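PDB 6DXU: glycosyl hydrolase family 2, TIM barrel domain protein from Parabacteroides merdae ATCC 43184, which probably hydrolyses beta-D-glucuronides, acting as a family 2 glycoside hydrolase (a beta-glucuronidase) of the human gut microbiome. Local coordinates for residues D[335-340]-D[615-620]; D[736-741]-D[822-827]; D[769-774]-D[810-815]. One frame throughout, in Å; residues are numbered along the deposited sequence.

Contact 1: residues D[335-340]-D[615-620]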
ATOM      1  N   ASP D 335     -12.768  26.591 -24.753  1.00 18.87           N
ATOM      2  CA  ASP D 335     -14.191  26.492 -24.447  1.00 18.73           C
ATOM      3  C   ASP D 335     -14.951  27.080 -25.622  1.00 21.75           C
ATOM      4  O   ASP D 335     -14.518  28.088 -26.185  1.00 23.25           O
ATOM      5  CB  ASP D 335     -14.524  27.246 -23.154  1.00 20.57           C
ATOM      6  CG  ASP D 335     -15.990  27.153 -22.776  1.00 21.34           C
ATOM      7  OD1 ASP D 335     -16.507  26.021 -22.668  1.00 20.33           O
ATOM      8  OD2 ASP D 335     -16.611  28.214 -22.532  1.00 19.43           O
ATOM      9  N   HIS D 336     -16.052  26.431 -26.020  1.00 19.48           N
ATOM     10  CA  HIS D 336     -16.815  26.918 -27.167  1.00 19.86           C
ATOM     11  C   HIS D 336     -18.273  26.473 -27.079  1.00 19.47           C
ATOM     12  O   HIS D 336     -18.611  25.477 -26.429  1.00 19.96           O
ATOM     13  CB  HIS D 336     -16.204  26.444 -28.495  1.00 19.41           C
ATOM     14  CG  HIS D 336     -16.746  27.168 -29.694  1.00 21.28           C
ATOM     15  ND1 HIS D 336     -16.359  28.448 -30.023  1.00 23.71           N
ATOM     16  CD2 HIS D 336     -17.659  26.801 -30.626  1.00 22.41           C
ATOM     17  CE1 HIS D 336     -17.005  28.841 -31.109  1.00 24.43           C
ATOM     18  NE2 HIS D 336     -17.803  27.859 -31.496  1.00 22.28           N
ATOM     19  N   ALA D 337     -19.140  27.245 -27.727  1.00 20.14           N
ATOM     20  CA  ALA D 337     -20.563  26.947 -27.727  1.00 20.52           C
ATOM     21  C   ALA D 337     -20.819  25.529 -28.229  1.00 21.54           C
ATOM     22  O   ALA D 337     -20.250  25.096 -29.236  1.00 19.69           O
ATOM     23  CB  ALA D 337     -21.303  27.967 -28.607  1.00 20.37           C
ATOM     24  N   GLY D 338     -21.658  24.801 -27.501  1.00 19.71           N
ATOM     25  CA  GLY D 338     -22.092  23.484 -27.903  1.00 22.62           C
ATOM     26  C   GLY D 338     -21.157  22.335 -27.572  1.00 21.10           C
ATOM     27  O   GLY D 338     -21.607  21.185 -27.562  1.00 24.71           O
ATOM     28  N   VAL D 339     -19.879  22.596 -27.288  1.00 20.89           N
ATOM     29  CA  VAL D 339     -18.883  21.532 -27.184  1.00 21.39           C
ATOM     30  C   VAL D 339     -18.007  21.658 -25.943  1.00 17.54           C
ATOM     31  O   VAL D 339     -17.213  20.757 -25.657  1.00 20.35           O
ATOM     32  CB  VAL D 339     -17.995  21.500 -28.446  1.00 19.37           C
ATOM     33  CG1 VAL D 339     -18.827  21.254 -29.683  1.00 22.47           C
ATOM     34  CG2 VAL D 339     -17.183  22.785 -28.565  1.00 18.67           C
ATOM     35  N   ALA D 340     -18.130  22.761 -25.202  1.00 17.81           N
ATOM     36  CA  ALA D 340     -17.269  23.018 -24.025  1.00 21.48           C
ATOM     37  C   ALA D 340     -15.819  22.935 -24.495  1.00 18.33           C
ATOM     38  O   ALA D 340     -15.468  23.553 -25.515  1.00 19.29           O
ATOM     39  CB  ALA D 340     -17.632  22.070 -22.869  1.00 15.64           C
ATOM     40  N   VAL D 615     -15.912  38.715 -28.271  1.00 20.41           N
ATOM     41  CA  VAL D 615     -16.557  37.794 -29.190  1.00 22.28           C
ATOM     42  C   VAL D 615     -17.460  36.893 -28.363  1.00 20.74           C
ATOM     43  O   VAL D 615     -17.106  36.519 -27.237  1.00 17.86           O
ATOM     44  CB  VAL D 615     -15.501  36.983 -29.970  1.00 22.75           C
ATOM     45  CG1 VAL D 615     -16.167  35.957 -30.852  1.00 21.81           C
ATOM     46  CG2 VAL D 615     -14.617  37.941 -30.806  1.00 22.10           C
ATOM     47  N   GLU D 616     -18.640  36.571 -28.900  1.00 21.95           N
ATOM     48  CA  GLU D 616     -19.540  35.657 -28.206  1.00 18.77           C
ATOM     49  C   GLU D 616     -19.008  34.226 -28.286  1.00 19.25           C
ATOM     50  O   GLU D 616     -18.160  33.891 -29.119  1.00 19.69           O
ATOM     51  CB  GLU D 616     -20.952  35.709 -28.811  1.00 21.01           C
ATOM     52  CG  GLU D 616     -21.623  37.110 -28.788  1.00 22.06           C
ATOM     53  CD  GLU D 616     -23.045  37.063 -29.345  1.00 27.28           C
ATOM     54  OE1 GLU D 616     -23.855  36.272 -28.817  1.00 28.00           O
ATOM     55  OE2 GLU D 616     -23.345  37.789 -30.319  1.00 27.74           O
ATOM     56  N   ARG D 617     -19.556  33.367 -27.426  1.00 17.92           N
ATOM     57  CA  ARG D 617     -19.054  32.006 -27.273  1.00 17.66           C
ATOM     58  C   ARG D 617     -19.244  31.168 -28.531  1.00 22.09           C
ATOM     59  O   ARG D 617     -18.652  30.086 -28.633  1.00 20.36           O
ATOM     60  CB  ARG D 617     -19.734  31.358 -26.049  1.00 15.52           C
ATOM     61  CG  ARG D 617     -19.057  30.108 -25.515  1.00 19.83           C
ATOM     62  CD  ARG D 617     -19.665  29.693 -24.166  1.00 19.92           C
ATOM     63  NE  ARG D 617     -19.125  28.435 -23.646  1.00 22.35           N
ATOM     64  CZ  ARG D 617     -19.814  27.296 -23.597  1.00 23.98           C
ATOM     65  NH1 ARG D 617     -21.077  27.248 -24.037  1.00 21.46           N
ATOM     66  NH2 ARG D 617     -19.240  26.201 -23.103  1.00 20.13           N
ATOM     67  N   ASP D 618     -20.025  31.654 -29.506  1.00 20.92           N
ATOM     68  CA  ASP D 618     -20.226  30.969 -30.773  1.00 22.22           C
ATOM     69  C   ASP D 618     -19.482  31.630 -31.938  1.00 26.05           C
ATOM     70  O   ASP D 618     -19.775  31.325 -33.101  1.00 24.29           O
ATOM     71  CB  ASP D 618     -21.724  30.887 -31.082  1.00 26.09           C
ATOM     72  CG  ASP D 618     -22.346  32.255 -31.356  1.00 29.61           C
ATOM     73  OD1 ASP D 618     -21.644  33.294 -31.264  1.00 24.34           O
ATOM     74  OD2 ASP D 618     -23.558  32.288 -31.639  1.00 29.88           O
ATOM     75  N   PHE D 619     -18.543  32.532 -31.654  1.00 19.93           N
ATOM     76  CA  PHE D 619     -17.706  33.294 -32.604  1.00 23.46           C
ATOM     77  C   PHE D 619     -18.380  34.573 -33.113  1.00 22.66           C
ATOM     78  O   PHE D 619     -17.764  35.279 -33.928  1.00 24.92           O
ATOM     79  CB  PHE D 619     -17.244  32.480 -33.830  1.00 23.22           C
ATOM     80  CG  PHE D 619     -16.239  31.409 -33.512  1.00 25.80           C
ATOM     81  CD1 PHE D 619     -15.255  31.632 -32.559  1.00 24.12           C
ATOM     82  CD2 PHE D 619     -16.269  30.189 -34.176  1.00 27.28           C
ATOM     83  CE1 PHE D 619     -14.310  30.648 -32.259  1.00 25.25           C
ATOM     84  CE2 PHE D 619     -15.326  29.197 -33.891  1.00 26.21           C
ATOM     85  CZ  PHE D 619     -14.343  29.429 -32.936  1.00 25.46           C
ATOM     86  N   THR D 620     -19.595  34.894 -32.696  1.00 23.50           N
ATOM     87  CA  THR D 620     -20.209  36.130 -33.183  1.00 22.71           C
ATOM     88  C   THR D 620     -19.472  37.321 -32.588  1.00 20.38           C
ATOM     89  O   THR D 620     -19.430  37.456 -31.360  1.00 19.63           O
ATOM     90  CB  THR D 620     -21.687  36.211 -32.820  1.00 27.03           C
ATOM     91  OG1 THR D 620     -22.346  35.014 -33.244  1.00 24.67           O
ATOM     92  CG2 THR D 620     -22.330  37.431 -33.522  1.00 25.53           C
TER
HETATM   93  O   HOH W   1     -19.780  28.286 -33.623  1.00 40.68           O
HETATM   94  O   HOH W   2     -22.398  24.729 -24.762  1.00 20.64           O
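R617 reaches across to D335 and ties the loops 335-340 and 615-620 together by a two-nitrogen salt bridge. From CB the chain sets out with CG opposite the backbone N (chi1 -164°) and stays extended to NE, carrying the charge its full length. R617 CG passes the facing backbone, 3.6 Å from A337 N, and CD draws near one oxygen of D335. The flat head takes the carboxylate side-on: R617 NE gives an almost straight bond to D335 OD2 at 2.8 Å, and R617 NH2 bonds D335 OD1, also at 2.8 Å. Both oxygens lie near the guanidinium plane, but the two planes are turned 39° apart, and NE meets OD2 from above the carboxylate plane. The peptide oxygen of H336 sits over one guanidinium face. NH1 binds L783 O and a water shared with G338 N, while Y187 OH and S597 N hold the carboxylate. A leucine in place of R617 would probably leave the buried D335 without its countercharge and would take from L783 O the donor NH1 provides. The backbones also meet: A337 N bonds R617 O at 3.0 Å, and that oxygen lies over a face of the H336 ring. Flat and polar, H336 suits its place: CE1 stands 3.1 Å above the centre of the F619 ring, the planes inclined at 45°, while ND1 bonds K594 and a water joins NE2 to D618 O. D618 OD1 accepts from T620 N in an Asx turn, overlapping the type I turn from E616 to F619. Loop 335-340 is a beta-alpha loop of the TIM barrel, at the C-terminal end of strand 323-331, where active sites of this fold lie; R617, from the loop before helix 623-632, fastens it.

Contact 2: residues D[736-741]-D[822-827]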
ATOM      1  N   CYS D 736     -45.262  39.541 -22.414  1.00 30.20           N
ATOM      2  CA  CYS D 736     -44.302  39.058 -23.394  1.00 29.92           C
ATOM      3  C   CYS D 736     -45.005  38.892 -24.728  1.00 29.93           C
ATOM      4  O   CYS D 736     -45.995  38.160 -24.823  1.00 34.72           O
ATOM      5  CB  CYS D 736     -43.694  37.727 -22.959  1.00 34.76           C
ATOM      6  SG  CYS D 736     -42.606  37.880 -21.564  1.00 44.59           S
ATOM      7  N   GLN D 737     -44.504  39.569 -25.746  1.00 26.60           N
ATOM      8  CA  GLN D 737     -45.008  39.419 -27.098  1.00 26.77           C
ATOM      9  C   GLN D 737     -44.033  38.527 -27.854  1.00 33.56           C
ATOM     10  O   GLN D 737     -42.831  38.814 -27.900  1.00 33.78           O
ATOM     11  CB  GLN D 737     -45.197  40.796 -27.738  1.00 35.10           C
ATOM     12  CG  GLN D 737     -45.341  40.851 -29.231  1.00 38.40           C
ATOM     13  CD  GLN D 737     -45.441  42.298 -29.718  1.00 52.19           C
ATOM     14  OE1 GLN D 737     -45.784  43.204 -28.946  1.00 47.62           O
ATOM     15  NE2 GLN D 737     -45.154  42.519 -30.998  1.00 60.53           N
ATOM     16  N   VAL D 738     -44.536  37.416 -28.386  1.00 29.77           N
ATOM     17  CA  VAL D 738     -43.709  36.356 -28.950  1.00 26.39           C
ATOM     18  C   VAL D 738     -44.075  36.200 -30.408  1.00 31.18           C
ATOM     19  O   VAL D 738     -45.259  36.086 -30.744  1.00 35.68           O
ATOM     20  CB  VAL D 738     -43.899  35.023 -28.202  1.00 28.11           C
ATOM     21  CG1 VAL D 738     -42.896  33.971 -28.699  1.00 23.55           C
ATOM     22  CG2 VAL D 738     -43.772  35.238 -26.707  1.00 29.57           C
ATOM     23  N   SER D 739     -43.068  36.148 -31.270  1.00 27.65           N
ATOM     24  CA  SER D 739     -43.352  36.103 -32.690  1.00 29.01           C
ATOM     25  C   SER D 739     -42.278  35.295 -33.396  1.00 29.27           C
ATOM     26  O   SER D 739     -41.158  35.139 -32.903  1.00 30.93           O
ATOM     27  CB  SER D 739     -43.428  37.514 -33.274  1.00 29.49           C
ATOM     28  OG  SER D 739     -42.173  38.160 -33.162  1.00 36.91           O
ATOM     29  N   LEU D 740     -42.646  34.774 -34.559  1.00 30.72           N
ATOM     30  CA  LEU D 740     -41.702  34.127 -35.456  1.00 26.93           C
ATOM     31  C   LEU D 740     -40.993  35.210 -36.264  1.00 35.31           C
ATOM     32  O   LEU D 740     -41.620  35.899 -37.076  1.00 31.39           O
ATOM     33  CB  LEU D 740     -42.426  33.134 -36.359  1.00 29.54           C
ATOM     34  CG  LEU D 740     -41.527  32.487 -37.411  1.00 33.81           C
ATOM     35  CD1 LEU D 740     -40.396  31.711 -36.730  1.00 34.06           C
ATOM     36  CD2 LEU D 740     -42.330  31.587 -38.346  1.00 33.05           C
ATOM     37  N   LEU D 741     -39.691  35.379 -36.031  1.00 31.12           N
ATOM     38  CA  LEU D 741     -38.957  36.459 -36.682  1.00 37.26           C
ATOM     39  C   LEU D 741     -38.492  36.060 -38.076  1.00 39.15           C
ATOM     40  O   LEU D 741     -38.575  36.863 -39.010  1.00 37.16           O
ATOM     41  CB  LEU D 741     -37.773  36.884 -35.809  1.00 38.05           C
ATOM     42  CG  LEU D 741     -36.915  38.073 -36.255  1.00 41.22           C
ATOM     43  CD1 LEU D 741     -37.742  39.324 -36.488  1.00 38.69           C
ATOM     44  CD2 LEU D 741     -35.850  38.344 -35.215  1.00 38.09           C
ATOM     45  N   ALA D 822     -46.633  33.329 -22.274  1.00 23.24           N
ATOM     46  CA  ALA D 822     -47.055  33.500 -23.657  1.00 25.47           C
ATOM     47  C   ALA D 822     -46.674  32.280 -24.481  1.00 28.82           C
ATOM     48  O   ALA D 822     -45.736  31.557 -24.143  1.00 27.56           O
ATOM     49  CB  ALA D 822     -46.437  34.761 -24.272  1.00 30.66           C
ATOM     50  N   PHE D 823     -47.414  32.051 -25.571  1.00 27.43           N
ATOM     51  CA  PHE D 823     -47.255  30.835 -26.359  1.00 25.36           C
ATOM     52  C   PHE D 823     -47.170  31.157 -27.841  1.00 33.06           C
ATOM     53  O   PHE D 823     -47.786  32.112 -28.330  1.00 30.49           O
ATOM     54  CB  PHE D 823     -48.415  29.845 -26.100  1.00 27.27           C
ATOM     55  CG  PHE D 823     -48.533  29.402 -24.662  1.00 24.97           C
ATOM     56  CD1 PHE D 823     -47.983  28.201 -24.244  1.00 25.31           C
ATOM     57  CD2 PHE D 823     -49.198  30.184 -23.736  1.00 22.64           C
ATOM     58  CE1 PHE D 823     -48.099  27.787 -22.922  1.00 23.26           C
ATOM     59  CE2 PHE D 823     -49.306  29.794 -22.415  1.00 27.42           C
ATOM     60  CZ  PHE D 823     -48.751  28.585 -22.006  1.00 26.93           C
ATOM     61  N   LEU D 824     -46.389  30.352 -28.557  1.00 26.65           N
ATOM     62  CA  LEU D 824     -46.253  30.479 -29.999  1.00 29.59           C
ATOM     63  C   LEU D 824     -46.215  29.097 -30.625  1.00 32.43           C
ATOM     64  O   LEU D 824     -45.405  28.258 -30.221  1.00 29.86           O
ATOM     65  CB  LEU D 824     -44.984  31.253 -30.378  1.00 25.78           C
ATOM     66  CG  LEU D 824     -44.703  31.444 -31.866  1.00 30.98           C
ATOM     67  CD1 LEU D 824     -45.741  32.379 -32.502  1.00 33.39           C
ATOM     68  CD2 LEU D 824     -43.285  31.981 -32.078  1.00 33.56           C
ATOM     69  N   GLU D 825     -47.095  28.858 -31.593  1.00 28.55           N
ATOM     70  CA  GLU D 825     -47.062  27.619 -32.357  1.00 31.79           C
ATOM     71  C   GLU D 825     -46.035  27.697 -33.478  1.00 32.32           C
ATOM     72  O   GLU D 825     -45.892  28.729 -34.135  1.00 32.50           O
ATOM     73  CB  GLU D 825     -48.439  27.292 -32.942  1.00 34.24           C
ATOM     74  CG  GLU D 825     -48.653  25.807 -33.165  1.00 39.85           C
ATOM     75  CD  GLU D 825     -49.871  25.505 -34.025  1.00 52.34           C
ATOM     76  OE1 GLU D 825     -50.625  26.448 -34.348  1.00 58.15           O
ATOM     77  OE2 GLU D 825     -50.051  24.328 -34.409  1.00 57.56           O
ATOM     78  N   LEU D 826     -45.298  26.605 -33.672  1.00 27.46           N
ATOM     79  CA  LEU D 826     -44.351  26.465 -34.774  1.00 33.08           C
ATOM     80  C   LEU D 826     -44.748  25.265 -35.625  1.00 36.38           C
ATOM     81  O   LEU D 826     -44.734  24.128 -35.141  1.00 37.08           O
ATOM     82  CB  LEU D 826     -42.926  26.294 -34.251  1.00 35.06           C
ATOM     83  CG  LEU D 826     -42.314  27.491 -33.527  1.00 34.86           C
ATOM     84  CD1 LEU D 826     -40.926  27.117 -32.996  1.00 34.24           C
ATOM     85  CD2 LEU D 826     -42.243  28.681 -34.462  1.00 36.74           C
ATOM     86  N   LYS D 827     -45.151  25.516 -36.864  1.00 36.79           N
ATOM     87  CA  LYS D 827     -45.489  24.457 -37.803  1.00 35.60           C
ATOM     88  C   LYS D 827     -44.395  24.285 -38.848  1.00 40.45           C
ATOM     89  O   LYS D 827     -43.598  25.188 -39.103  1.00 44.36           O
ATOM     90  CB  LYS D 827     -46.825  24.743 -38.493  1.00 40.12           C
ATOM     91  CG  LYS D 827     -48.020  24.751 -37.563  1.00 45.57           C
TER
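V738 fits between A822 and L824, one methyl for each. Its CG2 lies 3.6 Å from A822 CB, and its CG1 packs against L824 CB at 3.8 Å; with CG1 anti to the backbone N (chi1 -173°), the fork of the valine straddles the two residues. A822 is small enough to come close to the opposite backbone, its CB resting 3.5 Å from C736 O. L824 is longer: with CG likewise anti to the backbone N, it sends CD2 past the valine to the peptide between S739 and L740, 3.7 Å from S739 C. At the far end L740 CD1 touches L826 CD2 at 4.2 Å, a looser meeting of leucine methyls. No hydrogen bond crosses here, because the strands belong to different sheets of a beta sandwich in the C-terminal domain; their axes approach to 7.0 Å and run at 14°, nearly parallel, so the contact is made by apolar side chains packing on one another and on the facing backbone. Each strand ends its sheet within the chain and is held in place by its one neighbour there. Backbone bonds join Q737, S739 and L741 to Q753, Q751 and L749 of strand 747-755, and A822 and L824 to V814 and V812 of strand 810-815. V738 is also packed by V750 and V814, and L826 by V812 and I803. Beyond the sandwich, F823 turns to the other face of its sheet and packs on A774 of the second subunit.

Contact 3: residues D[769-774]-D[810-815]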
ATOM      1  N   ILE D 769     -36.009  36.024 -18.977  1.00 23.54           N
ATOM      2  CA  ILE D 769     -36.977  35.336 -19.821  1.00 30.83           C
ATOM      3  C   ILE D 769     -36.604  33.857 -19.860  1.00 30.62           C
ATOM      4  O   ILE D 769     -35.418  33.513 -19.939  1.00 28.68           O
ATOM      5  CB  ILE D 769     -36.993  35.931 -21.242  1.00 26.99           C
ATOM      6  CG1 ILE D 769     -37.557  37.348 -21.205  1.00 27.64           C
ATOM      7  CG2 ILE D 769     -37.808  35.059 -22.189  1.00 29.93           C
ATOM      8  CD1 ILE D 769     -37.027  38.213 -22.313  1.00 34.47           C
ATOM      9  N   THR D 770     -37.615  32.990 -19.805  1.00 24.44           N
ATOM     10  CA  THR D 770     -37.450  31.541 -19.847  1.00 23.75           C
ATOM     11  C   THR D 770     -38.194  30.961 -21.047  1.00 25.47           C
ATOM     12  O   THR D 770     -39.384  31.235 -21.235  1.00 26.22           O
ATOM     13  CB  THR D 770     -37.976  30.920 -18.549  1.00 24.83           C
ATOM     14  OG1 THR D 770     -37.201  31.403 -17.449  1.00 28.87           O
ATOM     15  CG2 THR D 770     -37.895  29.379 -18.593  1.00 23.42           C
ATOM     16  N   PHE D 771     -37.502  30.161 -21.854  1.00 23.40           N
ATOM     17  CA  PHE D 771     -38.099  29.462 -22.986  1.00 21.03           C
ATOM     18  C   PHE D 771     -38.352  27.997 -22.644  1.00 26.34           C
ATOM     19  O   PHE D 771     -37.508  27.354 -22.018  1.00 21.64           O
ATOM     20  CB  PHE D 771     -37.174  29.530 -24.195  1.00 24.40           C
ATOM     21  CG  PHE D 771     -36.970  30.915 -24.734  1.00 27.15           C
ATOM     22  CD1 PHE D 771     -37.860  31.448 -25.655  1.00 25.65           C
ATOM     23  CD2 PHE D 771     -35.890  31.681 -24.317  1.00 23.14           C
ATOM     24  CE1 PHE D 771     -37.672  32.714 -26.175  1.00 26.99           C
ATOM     25  CE2 PHE D 771     -35.695  32.952 -24.823  1.00 25.48           C
ATOM     26  CZ  PHE D 771     -36.590  33.473 -25.752  1.00 28.22           C
ATOM     27  N   GLU D 772     -39.507  27.468 -23.074  1.00 21.11           N
ATOM     28  CA  GLU D 772     -39.803  26.037 -22.987  1.00 27.11           C
ATOM     29  C   GLU D 772     -40.448  25.593 -24.291  1.00 27.90           C
ATOM     30  O   GLU D 772     -41.040  26.401 -25.010  1.00 25.84           O
ATOM     31  CB  GLU D 772     -40.738  25.691 -21.815  1.00 25.14           C
ATOM     32  CG  GLU D 772     -40.184  26.006 -20.440  1.00 29.55           C
ATOM     33  CD  GLU D 772     -41.107  25.577 -19.306  1.00 35.92           C
ATOM     34  OE1 GLU D 772     -42.236  25.083 -19.567  1.00 28.79           O
ATOM     35  OE2 GLU D 772     -40.697  25.746 -18.139  1.00 32.77           O
ATOM     36  N   ILE D 773     -40.346  24.300 -24.602  1.00 22.66           N
ATOM     37  CA  ILE D 773     -40.934  23.785 -25.837  1.00 20.88           C
ATOM     38  C   ILE D 773     -41.561  22.424 -25.576  1.00 25.98           C
ATOM     39  O   ILE D 773     -41.064  21.645 -24.761  1.00 21.97           O
ATOM     40  CB  ILE D 773     -39.894  23.711 -26.979  1.00 22.91           C
ATOM     41  CG1 ILE D 773     -40.570  23.420 -28.318  1.00 22.98           C
ATOM     42  CG2 ILE D 773     -38.824  22.663 -26.711  1.00 21.63           C
ATOM     43  CD1 ILE D 773     -39.665  23.680 -29.527  1.00 24.07           C
ATOM     44  N   ALA D 774     -42.679  22.157 -26.248  1.00 22.99           N
ATOM     45  CA  ALA D 774     -43.329  20.851 -26.216  1.00 24.59           C
ATOM     46  C   ALA D 774     -43.723  20.480 -27.637  1.00 24.11           C
ATOM     47  O   ALA D 774     -44.243  21.325 -28.375  1.00 26.71           O
ATOM     48  CB  ALA D 774     -44.556  20.856 -25.295  1.00 22.94           C
ATOM     49  N   SER D 810     -44.561  22.215 -33.024  1.00 27.15           N
ATOM     50  CA  SER D 810     -44.225  22.423 -31.622  1.00 29.89           C
ATOM     51  C   SER D 810     -44.998  23.615 -31.085  1.00 30.68           C
ATOM     52  O   SER D 810     -45.536  24.431 -31.842  1.00 28.19           O
ATOM     53  CB  SER D 810     -42.719  22.669 -31.424  1.00 24.91           C
ATOM     54  OG  SER D 810     -41.948  21.685 -32.082  1.00 27.81           O
ATOM     55  N   VAL D 811     -45.057  23.703 -29.760  1.00 26.52           N
ATOM     56  CA  VAL D 811     -45.502  24.914 -29.085  1.00 24.17           C
ATOM     57  C   VAL D 811     -44.391  25.388 -28.164  1.00 27.59           C
ATOM     58  O   VAL D 811     -43.894  24.622 -27.328  1.00 25.85           O
ATOM     59  CB  VAL D 811     -46.811  24.705 -28.306  1.00 26.28           C
ATOM     60  CG1 VAL D 811     -47.180  25.986 -27.569  1.00 26.16           C
ATOM     61  CG2 VAL D 811     -47.930  24.334 -29.270  1.00 29.79           C
ATOM     62  N   VAL D 812     -44.015  26.651 -28.319  1.00 26.97           N
ATOM     63  CA  VAL D 812     -43.040  27.307 -27.463  1.00 21.79           C
ATOM     64  C   VAL D 812     -43.796  28.126 -26.433  1.00 24.39           C
ATOM     65  O   VAL D 812     -44.772  28.809 -26.767  1.00 25.73           O
ATOM     66  CB  VAL D 812     -42.090  28.192 -28.288  1.00 26.85           C
ATOM     67  CG1 VAL D 812     -41.256  29.096 -27.372  1.00 24.78           C
ATOM     68  CG2 VAL D 812     -41.181  27.311 -29.151  1.00 25.35           C
ATOM     69  N   ALA D 813     -43.384  28.023 -25.180  1.00 21.31           N
ATOM     70  CA  ALA D 813     -43.883  28.862 -24.109  1.00 19.25           C
ATOM     71  C   ALA D 813     -42.775  29.799 -23.659  1.00 28.61           C
ATOM     72  O   ALA D 813     -41.596  29.420 -23.637  1.00 25.78           O
ATOM     73  CB  ALA D 813     -44.365  28.033 -22.925  1.00 22.73           C
ATOM     74  N   VAL D 814     -43.160  31.013 -23.289  1.00 26.52           N
ATOM     75  CA  VAL D 814     -42.230  32.047 -22.852  1.00 23.44           C
ATOM     76  C   VAL D 814     -42.700  32.538 -21.499  1.00 24.67           C
ATOM     77  O   VAL D 814     -43.827  33.031 -21.373  1.00 25.59           O
ATOM     78  CB  VAL D 814     -42.162  33.209 -23.852  1.00 24.55           C
ATOM     79  CG1 VAL D 814     -41.303  34.324 -23.301  1.00 25.38           C
ATOM     80  CG2 VAL D 814     -41.637  32.712 -25.177  1.00 24.94           C
ATOM     81  N   LYS D 815     -41.849  32.400 -20.489  1.00 25.33           N
ATOM     82  CA  LYS D 815     -42.202  32.730 -19.119  1.00 24.95           C
ATOM     83  C   LYS D 815     -41.334  33.870 -18.608  1.00 30.25           C
ATOM     84  O   LYS D 815     -40.188  34.034 -19.030  1.00 29.07           O
ATOM     85  CB  LYS D 815     -42.059  31.517 -18.192  1.00 26.99           C
ATOM     86  CG  LYS D 815     -42.921  30.330 -18.596  1.00 33.81           C
ATOM     87  CD  LYS D 815     -43.169  29.398 -17.405  1.00 36.55           C
ATOM     88  CE  LYS D 815     -42.103  28.346 -17.300  1.00 34.14           C
ATOM     89  NZ  LYS D 815     -42.506  27.198 -16.422  1.00 32.68           N
TER
HETATM   90  O   HOH W   3     -38.145  33.760 -16.323  1.00 44.41           O
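K815 and E772 meet on one face of an antiparallel strand pair, and K815 bends to do it. Its chain folds at chi3 (-90°), which swings K815 NZ across to E772 OE2, 2.9 Å away and above the carboxylate plane. E772, extended beyond CG, reaches out to meet it; G775 of the second subunit completes the pair, its O accepting from NZ and its N donating to OE1. Opposite charges suit both positions. The other face carries apolar side chains, most of them beta-branched. V814 splits its methyls between two partners: CG1, anti to the backbone N (chi1 174°), lies 3.7 Å from I769 CG2, and CG2 lies 4.0 Å from F771 CD1. V812 CG1 comes to the edge of the F771 ring, whereas I769 CG2 rests over one of its faces. I773 CD1 stretches to S810 CB at 3.7 Å, and the serine OG is held by G777 N. Between the two faces, six backbone hydrogen bonds join the hydrogen-bonded pairs T770-K815, E772-A813 and A774-V811. The pair lies mid-sheet, between strands 791-793 and 822-826; I769, F771, I773 and V814 face strands 747-755 and 798-804 of the opposing sheet, and A774 packs on A774 of the second subunit.

In the fold
From the N terminus, the first of the three contacts is contact 1, where the loop 335-340 is joined by 615-620 after 274 residues that include much of the barrel. That loop closes before contact 2 opens. Strand 736-741 then begins contact 2, which 822-827 completes near the C terminus, and within that span 769-774 and 810-815 form contact 3. The inner contact pairs neighbours in one sheet, the outer joins that sheet to its opposite; strands 810-815 and 822-826 are adjacent, so contacts 2 and 3 touch. Contact 1 lies apart, its nearest atoms about 13 Å from either.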